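Poly-beta-1,6-N-acetyl-D-glucosamine export protein (Escherichia coli, PDB 4Y25) exports the biofilm polysaccharide poly-beta-1,6-N-acetyl-D-glucosamine across the outer membrane, this chain being its membrane-spanning beta-barrel domain. Local coordinates at residues A[110-115]-A[139-144]; A[169-174]-A[189-194]; A[183-188]-A[214-219]; A[207-212]-A[239-244]. All coordinates share one frame; numbering follows the deposited sequence.

All four contacts are antiparallel strand pairings in the wall of one closed 16-stranded barrel. Interactions 2 and 4 each lie within a hairpin, 165-179/183-195 and 208-225/228-243. Interaction 3 joins these hairpins, sharing strand 183-195 with interaction 2 and strand 208-225 with interaction 4; the same two strands also bring interactions 2 and 4 into direct backbone contact. Interaction 1, separated from interaction 2 by strand 149-160, touches none of the others. Interactions 1, 2 and 3 are surface contacts, whereas interaction 4 is partly buried. Backbone bonding is common to all; the side chains differ, with stacked flat groups in interaction 1, sparse packing in 2, aliphatic and aromatic groups in 3, and a serine-carboxylate bond in 4.

Interaction 1: A[110-115]-A[139-144]; sequences WRIGSQ and AYVRWY
Residues 110-115 and 139-144 pair as antiparallel strands whose axes come within 4.7 Å at 165°, with two-way N-H...O bonds at Arg111-Arg142 and Gly113-Tyr140. On one face the indoles of Trp110 and Trp143 form an offset stack, the six-membered ring of Trp110 against the five-membered ring of Trp143, centroids 4.2 Å apart and planes at 19°. Trp143 CB sits above the Trp110 six-membered ring, 4.0 Å from its centroid, a CH-pi contact. Val141 reaches the edge of that indole, CG1 lying 3.7 Å from Trp110 CE3, while its other methyl, CG2, lies alongside Ile112 CG1. The opposite face carries Tyr140, whose CG stands between the backbone N and the carbonyl carbon (chi1 65°); this lays the ring face over Gly113, whose CA is 3.6 Å from the centroid, again CH-pi. Arg111 and Arg142 run side by side, their guanidinium groups stacked with centres 4.2 Å apart. Apolar indoles and aliphatic groups on one face and arginines on the other are consistent with a barrel wall between lipid and lumen. The stacked like charges would be expected to repel, a cost probably eased in part by the cation-pi contact of Arg111 with Trp103.

Interaction 2: A[169-174]-A[189-194]; sequences VSLEGQ and PSLYYE
Val169 and Tyr193 exchange two backbone hydrogen bonds, Val169 N to Tyr193 O and Tyr193 N to Val169 O, both 2.7 Å long. Leu171 and Leu191 form the next two-way pair, with Leu171 N 3.0 Å from Leu191 O. Beyond it the bonding fades: Gly173 N reaches Pro189 O at 3.2 Å only as a weak bond, where Pro189 still lies in the loop before strand residues 190-194. CA-H...O contacts fill in between, Tyr192 CA meeting Val169 O and Ser170 CA meeting Leu191 O. The strands run 176° apart, being the two arms of the beta hairpin 165-179/183-195, a meander unit of the outer-membrane barrel. Apolar contact is modest and made close to the backbone: Leu171 and Leu191 meet CB to CB at 4.3 Å, and Val169 CB lies 4.2 Å from Tyr193 CB. Pro189 lays CD against Gly173 O. Polar side chains occupy the other face. Ser190 OG lies 3.7 Å from Glu172 CG. Ser170 CB stands at the edge of the Tyr192 ring, near CD1, and the phenol OH goes on to a hydrogen bond with Glu168. Neighbouring strands continue the sheet on both flanks, Ser170 bonding through its backbone to Ser154 and Tyr192 to Asp211.

Interaction 3: A[183-188]-A[214-219]; sequences LIVDFL and PAFEAS
Ile184 and Ser219 form the close end, with backbone bonds in both directions and Ile184 CG1 3.6 Å from Ser219 CB. The same face is packed again where Leu188 CD1 comes across to Glu217 CB, also at 3.6 Å; chi1 of -64°, with CG beside the backbone N, brings the leucine over. Asp186 and Glu217 are bonded both ways, Asp186 N reaching Glu217 O at 2.7 Å. Between side chains the other face, probably turned to lipid, is looser, although Phe187 CD1 comes 3.3 Å from Ala215 O: Val185 CG2 lies 4.2 Å from Ala218 CB, and the Val185 and Phe216 side chains cross obliquely, Val185 CG1 4.1 Å from Phe216 CD2. At its end Pro214 CB meets the edge of the Phe187 ring at CE1. The pairing stitches successive barrel hairpins together through strands 183-195 and 208-225. Buried Asp186 takes a salt bridge from Arg176 and a hydrogen bond from Gln174, which probably keep its carboxylate charged although Glu217 OE2 is only 5.0 Å from Asp186 OD2.

Interaction 4: A[207-212]-A[239-244]; sequences IKTFDI and GASWQK
Trp242 bridges to both Phe210 and Lys208, and can be followed outward from its CB, which lies 3.6 Å from Phe210 O. That oxygen accepts the Trp242 N-H, while Phe210 N returns a bond to Trp242 O. With CG anti to the backbone N (chi1 176°), the Trp242 indole leans along the partner strand: CE3 lies between Phe210 CB (4.2 Å) and Lys208 O (3.7 Å), CZ3 reaches Lys208 O at 3.3 Å, and CH2 is 4.0 Å from the same oxygen. Lys208 CG meets Trp242 CZ3 at 3.8 Å, in the ring plane at its edge. On the other face, Ser241 OG donates to Asp211 OD1 at 2.6 Å, approaching from above the carboxylate plane, 42° out of it. Thr209 lies on that face, its CG2 near Trp242 O. Ile212 and Ala240 exchange two further backbone bonds, and Lys244 N bonds to Lys208 O, so this part of the 208-225/228-243 hairpin in the barrel wall is bonded from Lys208 to Ile212. Asp211 is gripped at both oxygens, by Ser241 at OD1 and by a salt bridge to Arg277 at OD2, which implies a buried carboxylate that is probably charged and fixed in its rotation.

Interaction 1: A[110-115]-A[139-144]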
loop_
_atom_site.group_PDB
_atom_site.type_symbol
_atom_site.label_atom_id
_atom_site.label_comp_id
_atom_site.label_asym_id
_atom_site.label_seq_id
_atom_site.Cartn_x
_atom_site.Cartn_y
_atom_site.Cartn_z
ATOM N N TRP A 110 5.705 -21.066 -0.057
ATOM C CA TRP A 110 6.226 -20.045 0.862
ATOM C C TRP A 110 7.071 -18.984 0.150
ATOM O O TRP A 110 7.891 -19.293 -0.713
ATOM C CB TRP A 110 7.062 -20.692 1.980
ATOM C CG TRP A 110 6.298 -21.589 2.920
ATOM C CD1 TRP A 110 5.857 -22.846 2.661
ATOM C CD2 TRP A 110 5.948 -21.320 4.279
ATOM N NE1 TRP A 110 5.226 -23.372 3.749
ATOM C CE2 TRP A 110 5.269 -22.453 4.763
ATOM C CE3 TRP A 110 6.126 -20.228 5.130
ATOM C CZ2 TRP A 110 4.772 -22.534 6.044
ATOM C CZ3 TRP A 110 5.628 -20.307 6.417
ATOM C CH2 TRP A 110 4.956 -21.457 6.861
ATOM N N ARG A 111 6.863 -17.729 0.528
ATOM C CA ARG A 111 7.649 -16.620 0.003
ATOM C C ARG A 111 8.055 -15.670 1.121
ATOM O O ARG A 111 7.246 -15.341 1.988
ATOM C CB ARG A 111 6.868 -15.856 -1.066
ATOM C CG ARG A 111 7.513 -14.543 -1.473
ATOM C CD ARG A 111 6.611 -13.742 -2.381
ATOM N NE ARG A 111 6.424 -14.405 -3.666
ATOM C CZ ARG A 111 5.967 -13.800 -4.756
ATOM N NH1 ARG A 111 5.829 -14.482 -5.886
ATOM N NH2 ARG A 111 5.656 -12.513 -4.718
ATOM N N ILE A 112 9.308 -15.233 1.100
ATOM C CA ILE A 112 9.792 -14.275 2.086
ATOM C C ILE A 112 10.189 -12.977 1.391
ATOM O O ILE A 112 10.837 -12.997 0.343
ATOM C CB ILE A 112 10.980 -14.847 2.889
ATOM C CG1 ILE A 112 10.504 -16.012 3.761
ATOM C CG2 ILE A 112 11.629 -13.772 3.749
ATOM C CD1 ILE A 112 11.549 -16.542 4.718
ATOM N N GLY A 113 9.773 -11.853 1.966
ATOM C CA GLY A 113 10.064 -10.549 1.399
ATOM C C GLY A 113 10.762 -9.620 2.374
ATOM O O GLY A 113 10.517 -9.663 3.580
ATOM N N SER A 114 11.637 -8.775 1.842
ATOM C CA SER A 114 12.405 -7.836 2.651
ATOM C C SER A 114 12.322 -6.444 2.036
ATOM O O SER A 114 12.109 -6.310 0.829
ATOM C CB SER A 114 13.864 -8.295 2.761
ATOM O OG SER A 114 14.579 -7.536 3.720
ATOM N N GLN A 115 12.486 -5.406 2.853
ATOM C CA GLN A 115 12.389 -4.044 2.340
ATOM C C GLN A 115 13.038 -3.003 3.254
ATOM O O GLN A 115 12.626 -2.814 4.399
ATOM C CB GLN A 115 10.920 -3.684 2.102
ATOM C CG GLN A 115 10.707 -2.402 1.320
ATOM C CD GLN A 115 9.502 -2.480 0.400
ATOM O OE1 GLN A 115 8.755 -3.458 0.415
ATOM N NE2 GLN A 115 9.310 -1.446 -0.409
ATOM N N ALA A 139 9.668 -6.710 6.710
ATOM C CA ALA A 139 9.800 -8.116 6.351
ATOM C C ALA A 139 8.426 -8.772 6.336
ATOM O O ALA A 139 7.542 -8.382 7.101
ATOM C CB ALA A 139 10.726 -8.832 7.316
ATOM N N TYR A 140 8.239 -9.757 5.462
ATOM C CA TYR A 140 6.984 -10.501 5.450
ATOM C C TYR A 140 7.143 -11.946 4.989
ATOM O O TYR A 140 8.104 -12.296 4.303
ATOM C CB TYR A 140 5.944 -9.793 4.576
ATOM C CG TYR A 140 6.267 -9.726 3.098
ATOM C CD1 TYR A 140 5.941 -10.775 2.245
ATOM C CD2 TYR A 140 6.863 -8.598 2.550
ATOM C CE1 TYR A 140 6.223 -10.711 0.891
ATOM C CE2 TYR A 140 7.146 -8.524 1.198
ATOM C CZ TYR A 140 6.824 -9.582 0.373
ATOM O OH TYR A 140 7.103 -9.509 -0.975
ATOM N N VAL A 141 6.184 -12.778 5.385
ATOM C CA VAL A 141 6.149 -14.183 4.996
ATOM C C VAL A 141 4.741 -14.548 4.536
ATOM O O VAL A 141 3.762 -14.261 5.222
ATOM C CB VAL A 141 6.575 -15.111 6.155
ATOM C CG1 VAL A 141 6.412 -16.571 5.762
ATOM C CG2 VAL A 141 8.010 -14.824 6.567
ATOM N N ARG A 142 4.648 -15.177 3.370
ATOM C CA ARG A 142 3.364 -15.528 2.776
ATOM C C ARG A 142 3.293 -17.032 2.499
ATOM O O ARG A 142 4.239 -17.620 1.976
ATOM C CB ARG A 142 3.143 -14.692 1.508
ATOM C CG ARG A 142 2.396 -15.351 0.360
ATOM C CD ARG A 142 2.447 -14.433 -0.871
ATOM N NE ARG A 142 2.363 -15.157 -2.140
ATOM C CZ ARG A 142 2.112 -14.582 -3.313
ATOM N NH1 ARG A 142 1.883 -13.278 -3.379
ATOM N NH2 ARG A 142 2.048 -15.316 -4.415
ATOM N N TRP A 143 2.177 -17.651 2.874
ATOM C CA TRP A 143 2.043 -19.106 2.819
ATOM C C TRP A 143 0.731 -19.551 2.168
ATOM O O TRP A 143 -0.354 -19.163 2.610
ATOM C CB TRP A 143 2.148 -19.686 4.231
ATOM C CG TRP A 143 1.788 -21.128 4.325
ATOM C CD1 TRP A 143 2.145 -22.123 3.463
ATOM C CD2 TRP A 143 0.958 -21.736 5.319
ATOM N NE1 TRP A 143 1.603 -23.318 3.869
ATOM C CE2 TRP A 143 0.868 -23.107 5.006
ATOM C CE3 TRP A 143 0.287 -21.256 6.448
ATOM C CZ2 TRP A 143 0.135 -24.002 5.781
ATOM C CZ3 TRP A 143 -0.439 -22.145 7.215
ATOM C CH2 TRP A 143 -0.510 -23.503 6.879
ATOM N N TYR A 144 0.844 -20.380 1.128
ATOM C CA TYR A 144 -0.318 -20.836 0.356
ATOM C C TYR A 144 -0.649 -22.298 0.617
ATOM O O TYR A 144 -0.107 -23.191 -0.026
ATOM C CB TYR A 144 -0.102 -20.599 -1.140
ATOM C CG TYR A 144 -0.147 -19.141 -1.458
ATOM C CD1 TYR A 144 -0.448 -18.234 -0.467
ATOM C CD2 TYR A 144 -0.008 -18.660 -2.754
ATOM C CE1 TYR A 144 -0.530 -16.863 -0.722
ATOM C CE2 TYR A 144 -0.102 -17.280 -3.020
ATOM C CZ TYR A 144 -0.385 -16.391 -1.977
ATOM O OH TYR A 144 -0.517 -15.032 -2.178
#

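Interaction 2: A[169-174]-A[189-194]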
loop_
_atom_site.group_PDB
_atom_site.type_symbol
_atom_site.label_atom_id
_atom_site.label_comp_id
_atom_site.label_asym_id
_atom_site.label_seq_id
_atom_site.Cartn_x
_atom_site.Cartn_y
_atom_site.Cartn_z
ATOM N N VAL A 169 3.130 -4.583 13.253
ATOM C CA VAL A 169 2.976 -5.984 12.872
ATOM C C VAL A 169 1.587 -6.201 12.281
ATOM O O VAL A 169 0.597 -5.687 12.802
ATOM C CB VAL A 169 3.171 -6.946 14.068
ATOM C CG1 VAL A 169 3.043 -8.393 13.616
ATOM C CG2 VAL A 169 4.516 -6.723 14.737
ATOM N N SER A 170 1.513 -6.957 11.190
ATOM C CA SER A 170 0.230 -7.267 10.576
ATOM C C SER A 170 0.124 -8.751 10.256
ATOM O O SER A 170 1.126 -9.416 9.998
ATOM C CB SER A 170 0.021 -6.440 9.305
ATOM O OG SER A 170 0.999 -6.752 8.330
ATOM N N LEU A 171 -1.099 -9.267 10.286
ATOM C CA LEU A 171 -1.352 -10.654 9.927
ATOM C C LEU A 171 -2.639 -10.750 9.122
ATOM O O LEU A 171 -3.724 -10.484 9.633
ATOM C CB LEU A 171 -1.432 -11.534 11.174
ATOM C CG LEU A 171 -1.854 -12.986 10.938
ATOM C CD1 LEU A 171 -0.930 -13.667 9.937
ATOM C CD2 LEU A 171 -1.883 -13.751 12.251
ATOM N N GLU A 172 -2.508 -11.125 7.855
ATOM C CA GLU A 172 -3.657 -11.196 6.965
ATOM C C GLU A 172 -3.966 -12.627 6.549
ATOM O O GLU A 172 -3.120 -13.517 6.648
ATOM C CB GLU A 172 -3.424 -10.332 5.723
ATOM C CG GLU A 172 -3.375 -8.841 6.005
ATOM C CD GLU A 172 -3.464 -8.004 4.743
ATOM O OE1 GLU A 172 -3.940 -8.527 3.713
ATOM O OE2 GLU A 172 -3.057 -6.823 4.782
ATOM N N GLY A 173 -5.194 -12.837 6.090
ATOM C CA GLY A 173 -5.613 -14.112 5.546
ATOM C C GLY A 173 -6.455 -13.890 4.304
ATOM O O GLY A 173 -7.079 -12.840 4.146
ATOM N N GLN A 174 -6.466 -14.872 3.413
ATOM C CA GLN A 174 -7.284 -14.799 2.212
ATOM C C GLN A 174 -7.906 -16.158 1.934
ATOM O O GLN A 174 -7.253 -17.055 1.400
ATOM C CB GLN A 174 -6.456 -14.325 1.013
ATOM C CG GLN A 174 -7.264 -14.144 -0.266
ATOM C CD GLN A 174 -6.524 -13.339 -1.319
ATOM O OE1 GLN A 174 -5.372 -12.952 -1.125
ATOM N NE2 GLN A 174 -7.190 -13.073 -2.437
ATOM N N PRO A 189 -9.690 -11.687 6.629
ATOM C CA PRO A 189 -9.562 -11.241 8.019
ATOM C C PRO A 189 -8.199 -10.608 8.266
ATOM O O PRO A 189 -7.179 -11.198 7.911
ATOM C CB PRO A 189 -9.722 -12.534 8.816
ATOM C CG PRO A 189 -9.190 -13.588 7.902
ATOM C CD PRO A 189 -9.534 -13.147 6.499
ATOM N N SER A 190 -8.179 -9.423 8.863
ATOM C CA SER A 190 -6.919 -8.726 9.085
ATOM C C SER A 190 -6.670 -8.425 10.559
ATOM O O SER A 190 -7.588 -8.064 11.298
ATOM C CB SER A 190 -6.882 -7.427 8.277
ATOM O OG SER A 190 -5.578 -6.872 8.268
ATOM N N LEU A 191 -5.419 -8.587 10.976
ATOM C CA LEU A 191 -4.983 -8.184 12.306
ATOM C C LEU A 191 -3.840 -7.184 12.184
ATOM O O LEU A 191 -3.043 -7.252 11.248
ATOM C CB LEU A 191 -4.546 -9.392 13.134
ATOM C CG LEU A 191 -5.577 -10.503 13.339
ATOM C CD1 LEU A 191 -5.027 -11.573 14.261
ATOM C CD2 LEU A 191 -6.868 -9.933 13.889
ATOM N N TYR A 192 -3.758 -6.254 13.129
ATOM C CA TYR A 192 -2.734 -5.219 13.074
ATOM C C TYR A 192 -2.307 -4.775 14.468
ATOM O O TYR A 192 -3.133 -4.632 15.368
ATOM C CB TYR A 192 -3.237 -4.021 12.268
ATOM C CG TYR A 192 -2.280 -2.850 12.224
ATOM C CD1 TYR A 192 -1.109 -2.909 11.475
ATOM C CD2 TYR A 192 -2.555 -1.681 12.922
ATOM C CE1 TYR A 192 -0.234 -1.836 11.432
ATOM C CE2 TYR A 192 -1.688 -0.604 12.883
ATOM C CZ TYR A 192 -0.530 -0.686 12.137
ATOM O OH TYR A 192 0.329 0.387 12.102
ATOM N N TYR A 193 -1.005 -4.560 14.628
ATOM C CA TYR A 193 -0.432 -4.125 15.896
ATOM C C TYR A 193 0.571 -3.002 15.655
ATOM O O TYR A 193 1.413 -3.097 14.765
ATOM C CB TYR A 193 0.233 -5.306 16.611
ATOM C CG TYR A 193 0.886 -4.968 17.936
ATOM C CD1 TYR A 193 0.126 -4.798 19.086
ATOM C CD2 TYR A 193 2.265 -4.840 18.040
ATOM C CE1 TYR A 193 0.721 -4.497 20.300
ATOM C CE2 TYR A 193 2.869 -4.541 19.246
ATOM C CZ TYR A 193 2.095 -4.371 20.373
ATOM O OH TYR A 193 2.698 -4.072 21.574
ATOM N N GLU A 194 0.467 -1.935 16.441
ATOM C CA GLU A 194 1.386 -0.807 16.331
ATOM C C GLU A 194 1.786 -0.287 17.707
ATOM O O GLU A 194 0.934 -0.039 18.561
ATOM C CB GLU A 194 0.764 0.326 15.509
ATOM C CG GLU A 194 1.623 1.586 15.444
ATOM C CD GLU A 194 0.918 2.751 14.769
ATOM O OE1 GLU A 194 -0.191 2.550 14.228
ATOM O OE2 GLU A 194 1.473 3.871 14.785
#

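Interaction 3: A[183-188]-A[214-219]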
loop_
_atom_site.group_PDB
_atom_site.type_symbol
_atom_site.label_atom_id
_atom_site.label_comp_id
_atom_site.label_asym_id
_atom_site.label_seq_id
_atom_site.Cartn_x
_atom_site.Cartn_y
_atom_site.Cartn_z
ATOM N N LEU A 183 -18.409 -14.613 -10.538
ATOM C CA LEU A 183 -18.319 -14.025 -9.203
ATOM C C LEU A 183 -17.382 -14.788 -8.272
ATOM O O LEU A 183 -17.515 -15.997 -8.106
ATOM C CB LEU A 183 -19.708 -13.958 -8.570
ATOM C CG LEU A 183 -19.774 -13.760 -7.053
ATOM C CD1 LEU A 183 -19.317 -12.363 -6.661
ATOM C CD2 LEU A 183 -21.176 -14.038 -6.537
ATOM N N ILE A 184 -16.438 -14.080 -7.660
ATOM C CA ILE A 184 -15.630 -14.682 -6.606
ATOM C C ILE A 184 -15.773 -13.895 -5.302
ATOM O O ILE A 184 -15.911 -12.668 -5.304
ATOM C CB ILE A 184 -14.135 -14.786 -6.993
ATOM C CG1 ILE A 184 -13.467 -13.411 -7.032
ATOM C CG2 ILE A 184 -13.974 -15.508 -8.319
ATOM C CD1 ILE A 184 -11.969 -13.472 -7.237
ATOM N N VAL A 185 -15.767 -14.619 -4.190
ATOM C CA VAL A 185 -15.915 -14.004 -2.879
ATOM C C VAL A 185 -14.800 -14.462 -1.952
ATOM O O VAL A 185 -14.671 -15.652 -1.655
ATOM C CB VAL A 185 -17.277 -14.339 -2.240
ATOM C CG1 VAL A 185 -17.397 -13.677 -0.883
ATOM C CG2 VAL A 185 -18.414 -13.902 -3.150
ATOM N N ASP A 186 -13.988 -13.513 -1.501
ATOM C CA ASP A 186 -12.896 -13.824 -0.591
ATOM C C ASP A 186 -13.192 -13.360 0.824
ATOM O O ASP A 186 -13.814 -12.321 1.033
ATOM C CB ASP A 186 -11.591 -13.185 -1.073
ATOM C CG ASP A 186 -10.942 -13.960 -2.194
ATOM O OD1 ASP A 186 -11.178 -15.183 -2.277
ATOM O OD2 ASP A 186 -10.191 -13.350 -2.986
ATOM N N PHE A 187 -12.743 -14.144 1.796
ATOM C CA PHE A 187 -12.761 -13.721 3.188
ATOM C C PHE A 187 -11.364 -13.230 3.543
ATOM O O PHE A 187 -10.396 -13.985 3.462
ATOM C CB PHE A 187 -13.204 -14.868 4.102
ATOM C CG PHE A 187 -13.159 -14.536 5.567
ATOM C CD1 PHE A 187 -13.863 -13.454 6.070
ATOM C CD2 PHE A 187 -12.430 -15.323 6.448
ATOM C CE1 PHE A 187 -13.830 -13.151 7.417
ATOM C CE2 PHE A 187 -12.393 -15.027 7.802
ATOM C CZ PHE A 187 -13.094 -13.940 8.287
ATOM N N LEU A 188 -11.254 -11.956 3.909
ATOM C CA LEU A 188 -9.957 -11.367 4.224
ATOM C C LEU A 188 -9.914 -10.810 5.642
ATOM O O LEU A 188 -10.078 -9.607 5.848
ATOM C CB LEU A 188 -9.607 -10.259 3.226
ATOM C CG LEU A 188 -9.403 -10.649 1.761
ATOM C CD1 LEU A 188 -10.684 -10.452 0.981
ATOM C CD2 LEU A 188 -8.270 -9.846 1.146
ATOM N N PRO A 214 -12.467 -8.457 10.650
ATOM C CA PRO A 214 -12.894 -9.451 9.663
ATOM C C PRO A 214 -13.601 -8.768 8.501
ATOM O O PRO A 214 -14.484 -7.937 8.718
ATOM C CB PRO A 214 -13.848 -10.349 10.453
ATOM C CG PRO A 214 -14.378 -9.474 11.526
ATOM C CD PRO A 214 -13.264 -8.528 11.887
ATOM N N ALA A 215 -13.203 -9.105 7.280
ATOM C CA ALA A 215 -13.748 -8.445 6.105
ATOM C C ALA A 215 -13.865 -9.410 4.941
ATOM O O ALA A 215 -13.162 -10.420 4.889
ATOM C CB ALA A 215 -12.882 -7.261 5.720
ATOM N N PHE A 216 -14.760 -9.100 4.008
ATOM C CA PHE A 216 -14.863 -9.890 2.790
ATOM C C PHE A 216 -14.727 -8.994 1.570
ATOM O O PHE A 216 -14.911 -7.779 1.649
ATOM C CB PHE A 216 -16.184 -10.667 2.739
ATOM C CG PHE A 216 -17.345 -9.876 2.200
ATOM C CD1 PHE A 216 -18.031 -8.985 3.008
ATOM C CD2 PHE A 216 -17.760 -10.037 0.886
ATOM C CE1 PHE A 216 -19.103 -8.260 2.514
ATOM C CE2 PHE A 216 -18.829 -9.316 0.385
ATOM C CZ PHE A 216 -19.501 -8.427 1.199
ATOM N N GLU A 217 -14.387 -9.605 0.444
ATOM C CA GLU A 217 -14.317 -8.894 -0.821
ATOM C C GLU A 217 -14.999 -9.734 -1.886
ATOM O O GLU A 217 -14.859 -10.959 -1.903
ATOM C CB GLU A 217 -12.865 -8.600 -1.206
ATOM C CG GLU A 217 -12.718 -7.713 -2.429
ATOM C CD GLU A 217 -11.268 -7.430 -2.773
ATOM O OE1 GLU A 217 -10.814 -6.289 -2.543
ATOM O OE2 GLU A 217 -10.586 -8.347 -3.278
ATOM N N ALA A 218 -15.751 -9.077 -2.761
ATOM C CA ALA A 218 -16.459 -9.776 -3.824
ATOM C C ALA A 218 -16.175 -9.141 -5.178
ATOM O O ALA A 218 -16.487 -7.974 -5.403
ATOM C CB ALA A 218 -17.955 -9.790 -3.545
ATOM N N SER A 219 -15.569 -9.914 -6.072
ATOM C CA SER A 219 -15.305 -9.454 -7.430
ATOM C C SER A 219 -16.378 -9.963 -8.380
ATOM O O SER A 219 -16.486 -11.166 -8.615
ATOM C CB SER A 219 -13.925 -9.915 -7.905
ATOM O OG SER A 219 -12.895 -9.373 -7.098
#

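Interaction 4: A[207-212]-A[239-244]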
loop_
_atom_site.group_PDB
_atom_site.type_symbol
_atom_site.label_atom_id
_atom_site.label_comp_id
_atom_site.label_asym_id
_atom_site.label_seq_id
_atom_site.Cartn_x
_atom_site.Cartn_y
_atom_site.Cartn_z
ATOM N N ILE A 207 0.400 4.927 21.264
ATOM C CA ILE A 207 1.391 4.164 22.015
ATOM C C ILE A 207 1.269 2.661 21.787
ATOM O O ILE A 207 2.270 1.975 21.579
ATOM C CB ILE A 207 1.276 4.450 23.520
ATOM C CG1 ILE A 207 1.675 5.896 23.809
ATOM C CG2 ILE A 207 2.157 3.503 24.315
ATOM C CD1 ILE A 207 0.961 6.490 25.003
ATOM N N LYS A 208 0.043 2.151 21.831
ATOM C CA LYS A 208 -0.190 0.727 21.620
ATOM C C LYS A 208 -1.596 0.480 21.080
ATOM O O LYS A 208 -2.582 0.591 21.807
ATOM C CB LYS A 208 0.030 -0.050 22.921
ATOM C CG LYS A 208 0.079 -1.558 22.743
ATOM C CD LYS A 208 0.641 -2.245 23.979
ATOM C CE LYS A 208 2.089 -1.849 24.221
ATOM N NZ LYS A 208 2.679 -2.560 25.389
ATOM N N THR A 209 -1.673 0.150 19.795
ATOM C CA THR A 209 -2.949 -0.066 19.126
ATOM C C THR A 209 -3.053 -1.499 18.611
ATOM O O THR A 209 -2.069 -2.074 18.144
ATOM C CB THR A 209 -3.136 0.914 17.952
ATOM O OG1 THR A 209 -2.840 2.246 18.391
ATOM C CG2 THR A 209 -4.563 0.866 17.421
ATOM N N PHE A 210 -4.245 -2.076 18.707
ATOM C CA PHE A 210 -4.484 -3.416 18.190
ATOM C C PHE A 210 -5.878 -3.508 17.581
ATOM O O PHE A 210 -6.866 -3.124 18.209
ATOM C CB PHE A 210 -4.308 -4.458 19.296
ATOM C CG PHE A 210 -4.540 -5.868 18.841
ATOM C CD1 PHE A 210 -3.615 -6.509 18.036
ATOM C CD2 PHE A 210 -5.678 -6.555 19.225
ATOM C CE1 PHE A 210 -3.824 -7.808 17.616
ATOM C CE2 PHE A 210 -5.892 -7.854 18.809
ATOM C CZ PHE A 210 -4.964 -8.481 18.005
ATOM N N ASP A 211 -5.949 -4.003 16.349
ATOM C CA ASP A 211 -7.216 -4.084 15.631
ATOM C C ASP A 211 -7.514 -5.497 15.144
ATOM O O ASP A 211 -6.625 -6.212 14.686
ATOM C CB ASP A 211 -7.225 -3.127 14.434
ATOM C CG ASP A 211 -6.800 -1.719 14.801
ATOM O OD1 ASP A 211 -7.024 -1.303 15.954
ATOM O OD2 ASP A 211 -6.243 -1.023 13.927
ATOM N N ILE A 212 -8.778 -5.887 15.246
ATOM C CA ILE A 212 -9.255 -7.113 14.627
ATOM C C ILE A 212 -10.387 -6.758 13.674
ATOM O O ILE A 212 -11.467 -6.367 14.111
ATOM C CB ILE A 212 -9.751 -8.134 15.663
ATOM C CG1 ILE A 212 -8.637 -8.481 16.652
ATOM C CG2 ILE A 212 -10.261 -9.385 14.970
ATOM C CD1 ILE A 212 -9.061 -9.448 17.741
ATOM N N GLY A 239 -15.145 -4.464 12.378
ATOM C CA GLY A 239 -14.227 -4.958 13.388
ATOM C C GLY A 239 -14.122 -4.060 14.604
ATOM O O GLY A 239 -14.919 -3.140 14.781
ATOM N N ALA A 240 -13.131 -4.332 15.447
ATOM C CA ALA A 240 -12.913 -3.546 16.656
ATOM C C ALA A 240 -11.475 -3.045 16.738
ATOM O O ALA A 240 -10.541 -3.727 16.308
ATOM C CB ALA A 240 -13.259 -4.370 17.895
ATOM N N SER A 241 -11.305 -1.848 17.290
ATOM C CA SER A 241 -9.981 -1.266 17.476
ATOM C C SER A 241 -9.718 -0.934 18.935
ATOM O O SER A 241 -10.493 -0.215 19.567
ATOM C CB SER A 241 -9.823 -0.000 16.636
ATOM O OG SER A 241 -8.575 0.621 16.892
ATOM N N TRP A 242 -8.615 -1.449 19.465
ATOM C CA TRP A 242 -8.228 -1.146 20.835
ATOM C C TRP A 242 -7.021 -0.218 20.882
ATOM O O TRP A 242 -6.063 -0.381 20.125
ATOM C CB TRP A 242 -7.928 -2.428 21.612
ATOM C CG TRP A 242 -7.427 -2.174 23.005
ATOM C CD1 TRP A 242 -8.182 -1.988 24.127
ATOM C CD2 TRP A 242 -6.059 -2.080 23.422
ATOM N NE1 TRP A 242 -7.369 -1.783 25.216
ATOM C CE2 TRP A 242 -6.063 -1.835 24.810
ATOM C CE3 TRP A 242 -4.834 -2.179 22.757
ATOM C CZ2 TRP A 242 -4.888 -1.691 25.544
ATOM C CZ3 TRP A 242 -3.668 -2.033 23.489
ATOM C CH2 TRP A 242 -3.704 -1.795 24.867
ATOM N N GLN A 243 -7.084 0.762 21.777
ATOM C CA GLN A 243 -5.979 1.680 22.010
ATOM C C GLN A 243 -5.837 1.928 23.510
ATOM O O GLN A 243 -6.795 2.324 24.176
ATOM C CB GLN A 243 -6.200 2.995 21.260
ATOM C CG GLN A 243 -5.048 3.984 21.373
ATOM C CD GLN A 243 -5.359 5.316 20.715
ATOM O OE1 GLN A 243 -6.404 5.482 20.085
ATOM N NE2 GLN A 243 -4.450 6.274 20.861
ATOM N N LYS A 244 -4.640 1.683 24.034
ATOM C CA LYS A 244 -4.371 1.829 25.460
ATOM C C LYS A 244 -4.588 3.279 25.887
ATOM O O LYS A 244 -4.273 4.200 25.131
ATOM C CB LYS A 244 -2.951 1.339 25.772
ATOM C CG LYS A 244 -2.348 1.742 27.105
ATOM C CD LYS A 244 -1.147 0.835 27.391
ATOM C CE LYS A 244 -0.060 1.508 28.213
ATOM N NZ LYS A 244 -0.508 2.784 28.815
#